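Local coordinates for exocyst complex component EXO70 (Saccharomyces cerevisiae, PDB 2B1E), which serves as a subunit of the exocyst complex, which tethers secretory vesicles to sites of exocytosis, and plays a role in assembling that complex, at residues A[76-79]-A[80-84]; A[465-468]-A[469-472]; A[345-349]-A[350-354]; A[101-104]-A[105-109]. One frame throughout, in Å; residues are numbered along the deposited sequence.

In the fold
The four contacts are all local, and they are strung out along a rod-like, mostly helical, strand-free chain. In sequence order come interaction 1 on helix 66-94, interaction 4 on the short helix 102-108 that follows it, interaction 3 in the loop between helices 327-333 and 364-391, and interaction 2 near the end of helix 440-473. The centres of interactions 1 and 2 lie about 117 Å apart on opposite sides of the chain's centre, whereas the centres of interactions 2 and 3 are about 36 Å apart. None touches another. Helix 440-473 nevertheless joins two of them, since Thr353 and Leu354 of interaction 3 pack on it. Such spacing reflects an elongated subunit, a shape consistent with a part in a vesicle-tethering complex.

Interaction 1 of 4, residues A[76-79]-A[80-84]; sequences EQLI and KRSEA
Leu78 O takes two hydrogen bonds from Ser82, one from the backbone N and one from OG at 2.8 Å from Leu78 O. This is the i to i+4 pattern of an alpha-helix, here helix 66-94, with a serine hydroxyl folded back onto the preceding turn. With OG anti to its own carbonyl carbon (chi1 -57°), the hydroxyl reaches Leu78 O from the opposite face of the carbonyl plane to Ser82 N, which lies 3.0 Å from Leu78 O. Arg81 N, Lys80 N and Glu83 N bond back to Gln77 O, Glu76 O and Ile79 O in the regular way. The Arg81 chain bends at chi3 and lays one guanidinium face against Leu78 CA, which sits near the rim of the group, while Arg81 NH1 comes to 3.4 Å from Gln77 CB; NH2 is salt-bridged to Glu26 of helix 15-30. Gln77 and Lys80 run side by side, pointing the same way. Putting an alanine at Gln77 would remove everything beyond CB and would probably leave the Lys80 chain without its flanking neighbour and freer to turn. Leu78 and Ser82 face helices 38-56 and 15-30, so this side of the turn is packed within the helical bundle. Glu83, whose OE1 is hydrogen-bonded to Tyr129 OH, lies alongside Ile79, with Glu83 OE1 3.7 Å from Ile79 CG2.

Interaction 2 of 4, residues A[465-468]-A[469-472]; sequences ANLM and DSVF
Met468 overlaps the CE1 side of the Phe472 ring one turn further along the helix, its CG 3.7 Å from Phe472 CE1. With CG anti to the backbone N (chi1 -171°), the methionine chain runs out extended through SD, which comes to 4.7 Å from the centroid of the Phe472 ring, 34° off the ring normal: an oblique Met-aromatic contact. The bend at chi3 then carries Met468 CE to 4.0 Å from Asp469 OD2. The inner part of the phenylalanine ring leans on the backbone, Phe472 CD1 lying 3.3 Å from Met468 O, the same oxygen that receives the Phe472 N-H.

Ser470 supplies the main polar side-chain link. Its OG stands between the backbone N and the carbonyl carbon (chi1 82°), from where Ser470 OG can reach back three residues and donate to Leu467 O at 2.8 Å. Leu467 O also accepts from Val471 N, and both donors approach from the same face of the carbonyl plane. With an alanine in place of Ser470 the OG bond is gone, and Leu467 O would probably keep only the Val471 N-H of its two donors.

Leu467 and Val471 together turn their side chains to helix 512-537, where both touch Phe533. Val471 CG2 also closes on Leu467 O at 3.2 Å. Asp469 N and Ser470 N complete the backbone bonding to Ala465 O and Asn466 O. The whole is typical of a long alpha-helix near its C-terminal end, here helix 440-473, packed by its Leu467 and Val471 side against helix 512-537 in a helical bundle.

Interaction 3 of 4, residues A[345-349]-A[350-354]; sequences SNYKE and KEYTL
Glu351 and Tyr352 each bond back three residues through the backbone, Glu351 N to Lys348 O at 2.9 Å and Tyr352 N to Glu349 O at 2.8 Å. The two bonds follow one another directly along the chain and draw it into a tight turn.

A water adds a third polar link: it accepts from Lys348 N at 2.9 Å, lies 3.1 Å from Tyr352 OH, and makes a weak bond to Glu351 OE1. The carboxylate's stronger partner is Arg385, salt-bridged through OE2; Lys350 NZ is likewise held outside the turn, by Asp398 and Val399 O.

Among the aromatic contacts, the two tyrosines cross at about a right angle. A chi1 of 64° swings the Tyr347 ring to stand crosswise to that of Tyr352, in an oblique pairing. Tyr347 CB lies obliquely against the Tyr352 ring, 3.6 Å from Tyr352 OH. The edge of the Tyr352 ring meets the turn itself, with Tyr352 CD1 3.2 Å from Lys348 O. Further out, this ring makes a cation-pi contact with Arg339 and touches Asp374, Asp377 and Thr378 of helix 364-391.

Successive bonds of this span are the mark of a short 3-10 turn, here one in the surface loop between helices 327-333 and 364-391 of the C-terminal family region.

Interaction 4 of 4, residues A[101-104]-A[105-109]; sequences DPQI and NITKK
Gln103 and Thr107 cross obliquely, one turn apart, and meet both through Gln103's backbone oxygen and through its side chain. Thr107 OG1, held anti to its own carbonyl carbon (chi1 -62°), folds back and donates to Gln103 O at 2.9 Å. The Thr107 N-H reaches the same oxygen from the other face of the carbonyl plane, so Gln103 O is gripped twice by one residue. The glutamine chain, bent at chi2, brings Gln103 OE1 to 3.1 Å from Thr107 OG1. Its other amide atom, NE2, is hydrogen-bonded to Ser182 OG of helix 180-201.

The same glutamine also passes Ile106, Gln103 OE1 approaching Ile106 CB at 3.9 Å. Ile106 turns CG1 toward the backbone, Ile106 CG1 lying 3.5 Å from Pro102 O, the oxygen that also accepts the Ile106 N-H. These contacts span nearly the whole of the two-turn alpha-helix 102-108. Asp101 occupies its N-cap position, and Lys109, with positive phi, closes the other end in a Schellman motif, its N donating to Ile106 O. Lys108 N makes a regular helical bond to Ile104 O.

The isoleucine and proline side chains face helix 180-201, Ile106 touching Glu185 and Pro102 touching Ala186 and Phe190. Asn105 touches Phe100 and Phe112, and Asn105 ND2 lies 3.5 Å from Asp101 O. At Lys108 the chain starts along the backbone of the preceding turn, Lys108 CG resting 3.4 Å from Ile104 O.

Interaction 1 of 4, residues A[76-79]-A[80-84]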
loop_
_atom_site.group_PDB
_atom_site.type_symbol
_atom_site.label_atom_id
_atom_site.label_comp_id
_atom_site.label_asym_id
_atom_site.label_seq_id
_atom_site.Cartn_x
_atom_site.Cartn_y
_atom_site.Cartn_z
ATOM N N GLU A 76 -24.222 50.025 -33.775
ATOM C CA GLU A 76 -23.653 49.577 -32.509
ATOM C C GLU A 76 -24.611 48.642 -31.752
ATOM O O GLU A 76 -24.206 47.566 -31.308
ATOM C CB GLU A 76 -23.287 50.787 -31.637
ATOM C CG GLU A 76 -22.223 51.710 -32.255
ATOM C CD GLU A 76 -22.020 53.005 -31.463
ATOM O OE1 GLU A 76 -22.911 53.376 -30.664
ATOM O OE2 GLU A 76 -20.970 53.660 -31.651
ATOM N N GLN A 77 -25.881 49.029 -31.631
ATOM C CA GLN A 77 -26.838 48.195 -30.899
ATOM C C GLN A 77 -27.226 46.895 -31.594
ATOM O O GLN A 77 -27.370 45.869 -30.932
ATOM C CB GLN A 77 -28.094 48.992 -30.532
ATOM C CG GLN A 77 -27.835 50.113 -29.510
ATOM C CD GLN A 77 -27.175 49.611 -28.242
ATOM O OE1 GLN A 77 -27.519 48.551 -27.729
ATOM N NE2 GLN A 77 -26.220 50.374 -27.727
ATOM N N LEU A 78 -27.407 46.929 -32.909
ATOM C CA LEU A 78 -27.753 45.718 -33.654
ATOM C C LEU A 78 -26.627 44.692 -33.519
ATOM O O LEU A 78 -26.878 43.487 -33.407
ATOM C CB LEU A 78 -28.001 46.060 -35.128
ATOM C CG LEU A 78 -28.333 44.898 -36.072
ATOM C CD1 LEU A 78 -29.571 44.127 -35.583
ATOM C CD2 LEU A 78 -28.564 45.470 -37.467
ATOM N N ILE A 79 -25.379 45.165 -33.521
ATOM C CA ILE A 79 -24.238 44.265 -33.356
ATOM C C ILE A 79 -24.294 43.664 -31.950
ATOM O O ILE A 79 -24.101 42.462 -31.758
ATOM C CB ILE A 79 -22.882 45.027 -33.559
ATOM C CG1 ILE A 79 -22.733 45.448 -35.029
ATOM C CG2 ILE A 79 -21.712 44.147 -33.174
ATOM C CD1 ILE A 79 -21.553 46.396 -35.307
ATOM N N LYS A 80 -24.574 44.508 -30.959
ATOM C CA LYS A 80 -24.645 44.053 -29.579
ATOM C C LYS A 80 -25.715 42.976 -29.392
ATOM O O LYS A 80 -25.484 41.965 -28.722
ATOM C CB LYS A 80 -24.938 45.235 -28.652
ATOM C CG LYS A 80 -24.866 44.895 -27.180
ATOM C CD LYS A 80 -25.174 46.114 -26.304
ATOM C CE LYS A 80 -24.246 47.283 -26.597
ATOM N NZ LYS A 80 -24.615 48.494 -25.786
ATOM N N ARG A 81 -26.886 43.182 -29.982
ATOM C CA ARG A 81 -27.962 42.207 -29.834
ATOM C C ARG A 81 -27.621 40.894 -30.527
ATOM O O ARG A 81 -27.876 39.810 -29.990
ATOM C CB ARG A 81 -29.272 42.769 -30.393
ATOM C CG ARG A 81 -29.775 44.033 -29.704
ATOM C CD ARG A 81 -31.229 44.308 -30.063
ATOM N NE ARG A 81 -31.440 44.752 -31.446
ATOM C CZ ARG A 81 -31.213 45.994 -31.872
ATOM N NH1 ARG A 81 -30.754 46.905 -31.019
ATOM N NH2 ARG A 81 -31.487 46.341 -33.127
ATOM N N SER A 82 -27.049 40.993 -31.726
ATOM C CA SER A 82 -26.675 39.816 -32.485
ATOM C C SER A 82 -25.597 38.989 -31.782
ATOM O O SER A 82 -25.649 37.754 -31.788
ATOM C CB SER A 82 -26.213 40.231 -33.883
ATOM O OG SER A 82 -27.232 40.963 -34.540
ATOM N N GLU A 83 -24.625 39.659 -31.171
ATOM C CA GLU A 83 -23.572 38.944 -30.467
ATOM C C GLU A 83 -24.127 38.288 -29.199
ATOM O O GLU A 83 -23.680 37.214 -28.807
ATOM C CB GLU A 83 -22.400 39.894 -30.155
ATOM C CG GLU A 83 -21.565 40.178 -31.411
ATOM C CD GLU A 83 -20.461 41.223 -31.229
ATOM O OE1 GLU A 83 -19.609 41.335 -32.130
ATOM O OE2 GLU A 83 -20.442 41.935 -30.212
ATOM N N ALA A 84 -25.118 38.920 -28.573
ATOM C CA ALA A 84 -25.713 38.349 -27.370
ATOM C C ALA A 84 -26.410 37.041 -27.766
ATOM O O ALA A 84 -26.423 36.076 -27.009
ATOM C CB ALA A 84 -26.711 39.335 -26.750
#

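Interaction 2 of 4, residues A[465-468]-A[469-472]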
loop_
_atom_site.group_PDB
_atom_site.type_symbol
_atom_site.label_atom_id
_atom_site.label_comp_id
_atom_site.label_asym_id
_atom_site.label_seq_id
_atom_site.Cartn_x
_atom_site.Cartn_y
_atom_site.Cartn_z
ATOM N N ALA A 465 28.181 -33.223 27.893
ATOM C CA ALA A 465 29.437 -32.522 28.154
ATOM C C ALA A 465 29.940 -32.918 29.545
ATOM O O ALA A 465 31.138 -33.167 29.742
ATOM C CB ALA A 465 29.234 -31.000 28.078
ATOM N N ASN A 466 29.026 -32.992 30.507
ATOM C CA ASN A 466 29.406 -33.364 31.866
ATOM C C ASN A 466 30.004 -34.764 31.891
ATOM O O ASN A 466 31.015 -35.000 32.551
ATOM C CB ASN A 466 28.200 -33.317 32.810
ATOM C CG ASN A 466 27.704 -31.907 33.055
ATOM O OD1 ASN A 466 28.466 -30.939 32.971
ATOM N ND2 ASN A 466 26.420 -31.782 33.375
ATOM N N LEU A 467 29.374 -35.683 31.166
ATOM C CA LEU A 467 29.835 -37.064 31.095
ATOM C C LEU A 467 31.210 -37.134 30.439
ATOM O O LEU A 467 32.102 -37.825 30.926
ATOM C CB LEU A 467 28.842 -37.910 30.291
ATOM C CG LEU A 467 29.135 -39.413 30.201
ATOM C CD1 LEU A 467 29.119 -40.013 31.602
ATOM C CD2 LEU A 467 28.095 -40.097 29.315
ATOM N N MET A 468 31.384 -36.411 29.335
ATOM C CA MET A 468 32.659 -36.411 28.626
ATOM C C MET A 468 33.773 -35.870 29.526
ATOM O O MET A 468 34.875 -36.423 29.575
ATOM C CB MET A 468 32.576 -35.569 27.342
ATOM C CG MET A 468 33.815 -35.731 26.457
ATOM S SD MET A 468 33.926 -34.621 25.028
ATOM C CE MET A 468 34.531 -33.121 25.826
ATOM N N ASP A 469 33.478 -34.793 30.245
ATOM C CA ASP A 469 34.455 -34.202 31.151
ATOM C C ASP A 469 34.863 -35.164 32.272
ATOM O O ASP A 469 36.028 -35.209 32.658
ATOM C CB ASP A 469 33.909 -32.912 31.771
ATOM C CG ASP A 469 33.979 -31.723 30.828
ATOM O OD1 ASP A 469 33.580 -30.621 31.258
ATOM O OD2 ASP A 469 34.428 -31.877 29.668
ATOM N N SER A 470 33.911 -35.927 32.800
ATOM C CA SER A 470 34.228 -36.859 33.876
ATOM C C SER A 470 35.188 -37.940 33.375
ATOM O O SER A 470 36.052 -38.418 34.117
ATOM C CB SER A 470 32.958 -37.521 34.424
ATOM O OG SER A 470 32.555 -38.619 33.622
ATOM N N VAL A 471 35.035 -38.322 32.112
ATOM C CA VAL A 471 35.901 -39.336 31.534
ATOM C C VAL A 471 37.311 -38.775 31.297
ATOM O O VAL A 471 38.306 -39.397 31.669
ATOM C CB VAL A 471 35.307 -39.862 30.221
ATOM C CG1 VAL A 471 36.209 -40.936 29.622
ATOM C CG2 VAL A 471 33.919 -40.433 30.489
ATOM N N PHE A 472 37.396 -37.595 30.695
ATOM C CA PHE A 472 38.693 -36.982 30.427
ATOM C C PHE A 472 39.502 -36.798 31.710
ATOM O O PHE A 472 40.661 -37.205 31.790
ATOM C CB PHE A 472 38.509 -35.622 29.753
ATOM C CG PHE A 472 38.338 -35.694 28.266
ATOM C CD1 PHE A 472 37.602 -36.721 27.678
ATOM C CD2 PHE A 472 38.874 -34.702 27.451
ATOM C CE1 PHE A 472 37.401 -36.755 26.301
ATOM C CE2 PHE A 472 38.676 -34.728 26.070
ATOM C CZ PHE A 472 37.936 -35.759 25.497
#

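Interaction 3 of 4, residues A[345-349]-A[350-354]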
loop_
_atom_site.group_PDB
_atom_site.type_symbol
_atom_site.label_atom_id
_atom_site.label_comp_id
_atom_site.label_asym_id
_atom_site.label_seq_id
_atom_site.Cartn_x
_atom_site.Cartn_y
_atom_site.Cartn_z
ATOM N N SER A 345 14.256 2.074 17.083
ATOM C CA SER A 345 15.440 2.931 17.095
ATOM C C SER A 345 16.776 2.196 17.094
ATOM O O SER A 345 17.452 2.133 16.067
ATOM C CB SER A 345 15.386 3.880 18.294
ATOM O OG SER A 345 14.258 4.733 18.214
ATOM N N ASN A 346 17.162 1.645 18.240
ATOM C CA ASN A 346 18.436 0.936 18.335
ATOM C C ASN A 346 18.295 -0.581 18.349
ATOM O O ASN A 346 18.764 -1.251 19.269
ATOM C CB ASN A 346 19.204 1.399 19.576
ATOM C CG ASN A 346 19.668 2.839 19.465
ATOM O OD1 ASN A 346 18.855 3.762 19.372
ATOM N ND2 ASN A 346 20.983 3.037 19.468
ATOM N N TYR A 347 17.657 -1.116 17.311
ATOM C CA TYR A 347 17.451 -2.552 17.183
ATOM C C TYR A 347 18.790 -3.269 17.316
ATOM O O TYR A 347 19.840 -2.676 17.070
ATOM C CB TYR A 347 16.809 -2.867 15.827
ATOM C CG TYR A 347 17.677 -2.531 14.632
ATOM C CD1 TYR A 347 18.654 -3.421 14.179
ATOM C CD2 TYR A 347 17.533 -1.315 13.961
ATOM C CE1 TYR A 347 19.464 -3.111 13.089
ATOM C CE2 TYR A 347 18.340 -0.993 12.869
ATOM C CZ TYR A 347 19.303 -1.896 12.439
ATOM O OH TYR A 347 20.102 -1.587 11.361
ATOM N N LYS A 348 18.750 -4.538 17.707
ATOM C CA LYS A 348 19.970 -5.322 17.881
ATOM C C LYS A 348 20.049 -6.481 16.888
ATOM O O LYS A 348 19.177 -7.355 16.857
ATOM C CB LYS A 348 20.047 -5.840 19.317
ATOM C CG LYS A 348 20.090 -4.727 20.359
ATOM C CD LYS A 348 20.175 -5.280 21.772
ATOM C CE LYS A 348 20.290 -4.159 22.805
ATOM N NZ LYS A 348 21.544 -3.361 22.657
ATOM N N GLU A 349 21.108 -6.474 16.084
ATOM C CA GLU A 349 21.343 -7.488 15.055
ATOM C C GLU A 349 21.132 -8.935 15.483
ATOM O O GLU A 349 20.421 -9.686 14.813
ATOM C CB GLU A 349 22.760 -7.344 14.493
ATOM C CG GLU A 349 22.995 -6.053 13.733
ATOM C CD GLU A 349 24.449 -5.857 13.345
ATOM O OE1 GLU A 349 24.745 -4.860 12.652
ATOM O OE2 GLU A 349 25.293 -6.692 13.738
ATOM N N LYS A 350 21.751 -9.329 16.591
ATOM C CA LYS A 350 21.635 -10.704 17.057
ATOM C C LYS A 350 20.191 -11.153 17.196
ATOM O O LYS A 350 19.912 -12.349 17.170
ATOM C CB LYS A 350 22.361 -10.897 18.394
ATOM C CG LYS A 350 21.550 -10.546 19.635
ATOM C CD LYS A 350 22.119 -11.268 20.862
ATOM C CE LYS A 350 21.263 -11.050 22.107
ATOM N NZ LYS A 350 21.704 -11.904 23.256
ATOM N N GLU A 351 19.280 -10.192 17.335
ATOM C CA GLU A 351 17.855 -10.484 17.483
ATOM C C GLU A 351 17.101 -10.703 16.172
ATOM O O GLU A 351 15.875 -10.851 16.173
ATOM C CB GLU A 351 17.167 -9.368 18.268
ATOM C CG GLU A 351 17.350 -9.474 19.767
ATOM C CD GLU A 351 16.607 -8.390 20.525
ATOM O OE1 GLU A 351 15.453 -8.079 20.159
ATOM O OE2 GLU A 351 17.175 -7.858 21.499
ATOM N N TYR A 352 17.821 -10.708 15.055
ATOM C CA TYR A 352 17.179 -10.924 13.763
ATOM C C TYR A 352 17.895 -12.030 13.015
ATOM O O TYR A 352 19.043 -12.344 13.318
ATOM C CB TYR A 352 17.173 -9.640 12.930
ATOM C CG TYR A 352 16.433 -8.505 13.596
ATOM C CD1 TYR A 352 17.063 -7.702 14.542
ATOM C CD2 TYR A 352 15.089 -8.262 13.315
ATOM C CE1 TYR A 352 16.377 -6.689 15.195
ATOM C CE2 TYR A 352 14.392 -7.250 13.964
ATOM C CZ TYR A 352 15.046 -6.468 14.903
ATOM O OH TYR A 352 14.368 -5.468 15.558
ATOM N N THR A 353 17.216 -12.631 12.047
ATOM C CA THR A 353 17.823 -13.713 11.292
ATOM C C THR A 353 18.340 -13.268 9.930
ATOM O O THR A 353 18.643 -14.097 9.071
ATOM C CB THR A 353 16.833 -14.881 11.120
ATOM O OG1 THR A 353 15.575 -14.384 10.656
ATOM C CG2 THR A 353 16.638 -15.600 12.444
ATOM N N LEU A 354 18.445 -11.956 9.738
ATOM C CA LEU A 354 18.955 -11.412 8.480
ATOM C C LEU A 354 20.460 -11.657 8.397
ATOM O O LEU A 354 21.202 -11.232 9.280
ATOM C CB LEU A 354 18.700 -9.905 8.402
ATOM C CG LEU A 354 19.385 -9.227 7.209
ATOM C CD1 LEU A 354 18.766 -9.747 5.919
ATOM C CD2 LEU A 354 19.239 -7.719 7.302
HETATM O O HOH W 1 15.950 -5.264 18.212
#

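Interaction 4 of 4, residues A[101-104]-A[105-109]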
loop_
_atom_site.group_PDB
_atom_site.type_symbol
_atom_site.label_atom_id
_atom_site.label_comp_id
_atom_site.label_asym_id
_atom_site.label_seq_id
_atom_site.Cartn_x
_atom_site.Cartn_y
_atom_site.Cartn_z
ATOM N N ASP A 101 -25.382 10.508 -13.963
ATOM C CA ASP A 101 -24.649 9.729 -12.978
ATOM C C ASP A 101 -23.640 8.873 -13.739
ATOM O O ASP A 101 -24.014 7.960 -14.471
ATOM C CB ASP A 101 -25.606 8.837 -12.183
ATOM C CG ASP A 101 -24.901 8.075 -11.084
ATOM O OD1 ASP A 101 -23.841 7.481 -11.366
ATOM O OD2 ASP A 101 -25.402 8.065 -9.941
ATOM N N PRO A 102 -22.340 9.168 -13.578
ATOM C CA PRO A 102 -21.258 8.435 -14.250
ATOM C C PRO A 102 -21.247 6.940 -13.920
ATOM O O PRO A 102 -20.909 6.112 -14.766
ATOM C CB PRO A 102 -19.996 9.132 -13.740
ATOM C CG PRO A 102 -20.480 10.508 -13.349
ATOM C CD PRO A 102 -21.791 10.203 -12.687
ATOM N N GLN A 103 -21.616 6.610 -12.686
ATOM C CA GLN A 103 -21.642 5.223 -12.224
ATOM C C GLN A 103 -22.404 4.306 -13.171
ATOM O O GLN A 103 -22.083 3.124 -13.282
ATOM C CB GLN A 103 -22.257 5.142 -10.826
ATOM C CG GLN A 103 -22.197 3.759 -10.206
ATOM C CD GLN A 103 -20.792 3.187 -10.209
ATOM O OE1 GLN A 103 -20.440 2.373 -11.063
ATOM N NE2 GLN A 103 -19.977 3.622 -9.260
ATOM N N ILE A 104 -23.416 4.844 -13.846
ATOM C CA ILE A 104 -24.198 4.053 -14.792
ATOM C C ILE A 104 -23.324 3.701 -15.992
ATOM O O ILE A 104 -23.194 2.532 -16.359
ATOM C CB ILE A 104 -25.444 4.830 -15.282
ATOM C CG1 ILE A 104 -26.427 5.010 -14.121
ATOM C CG2 ILE A 104 -26.089 4.099 -16.461
ATOM C CD1 ILE A 104 -27.596 5.910 -14.433
ATOM N N ASN A 105 -22.718 4.720 -16.595
ATOM C CA ASN A 105 -21.846 4.515 -17.746
ATOM C C ASN A 105 -20.749 3.514 -17.396
ATOM O O ASN A 105 -20.457 2.600 -18.168
ATOM C CB ASN A 105 -21.223 5.845 -18.170
ATOM C CG ASN A 105 -22.250 6.829 -18.676
ATOM O OD1 ASN A 105 -22.521 6.902 -19.877
ATOM N ND2 ASN A 105 -22.850 7.579 -17.760
ATOM N N ILE A 106 -20.143 3.693 -16.225
ATOM C CA ILE A 106 -19.082 2.799 -15.776
ATOM C C ILE A 106 -19.583 1.356 -15.708
ATOM O O ILE A 106 -19.003 0.456 -16.316
ATOM C CB ILE A 106 -18.563 3.207 -14.383
ATOM C CG1 ILE A 106 -17.844 4.555 -14.471
ATOM C CG2 ILE A 106 -17.629 2.138 -13.837
ATOM C CD1 ILE A 106 -17.359 5.072 -13.138
ATOM N N THR A 107 -20.666 1.146 -14.967
ATOM C CA THR A 107 -21.239 -0.184 -14.821
ATOM C C THR A 107 -21.605 -0.786 -16.171
ATOM O O THR A 107 -21.363 -1.968 -16.413
ATOM C CB THR A 107 -22.492 -0.149 -13.922
ATOM O OG1 THR A 107 -22.124 0.310 -12.615
ATOM C CG2 THR A 107 -23.114 -1.535 -13.809
ATOM N N LYS A 108 -22.176 0.029 -17.053
ATOM C CA LYS A 108 -22.581 -0.436 -18.377
ATOM C C LYS A 108 -21.444 -0.417 -19.396
ATOM O O LYS A 108 -21.624 -0.824 -20.544
ATOM C CB LYS A 108 -23.737 0.416 -18.905
ATOM C CG LYS A 108 -25.029 0.281 -18.124
ATOM C CD LYS A 108 -25.561 -1.144 -18.175
ATOM C CE LYS A 108 -26.953 -1.229 -17.577
ATOM N NZ LYS A 108 -27.897 -0.335 -18.306
ATOM N N LYS A 109 -20.275 0.054 -18.975
ATOM C CA LYS A 109 -19.121 0.128 -19.862
ATOM C C LYS A 109 -19.397 0.924 -21.136
ATOM O O LYS A 109 -19.013 0.516 -22.233
ATOM C CB LYS A 109 -18.637 -1.281 -20.220
ATOM C CG LYS A 109 -18.027 -2.028 -19.040
ATOM C CD LYS A 109 -17.367 -3.326 -19.474
ATOM C CE LYS A 109 -16.711 -4.035 -18.295
ATOM N NZ LYS A 109 -17.701 -4.433 -17.252
#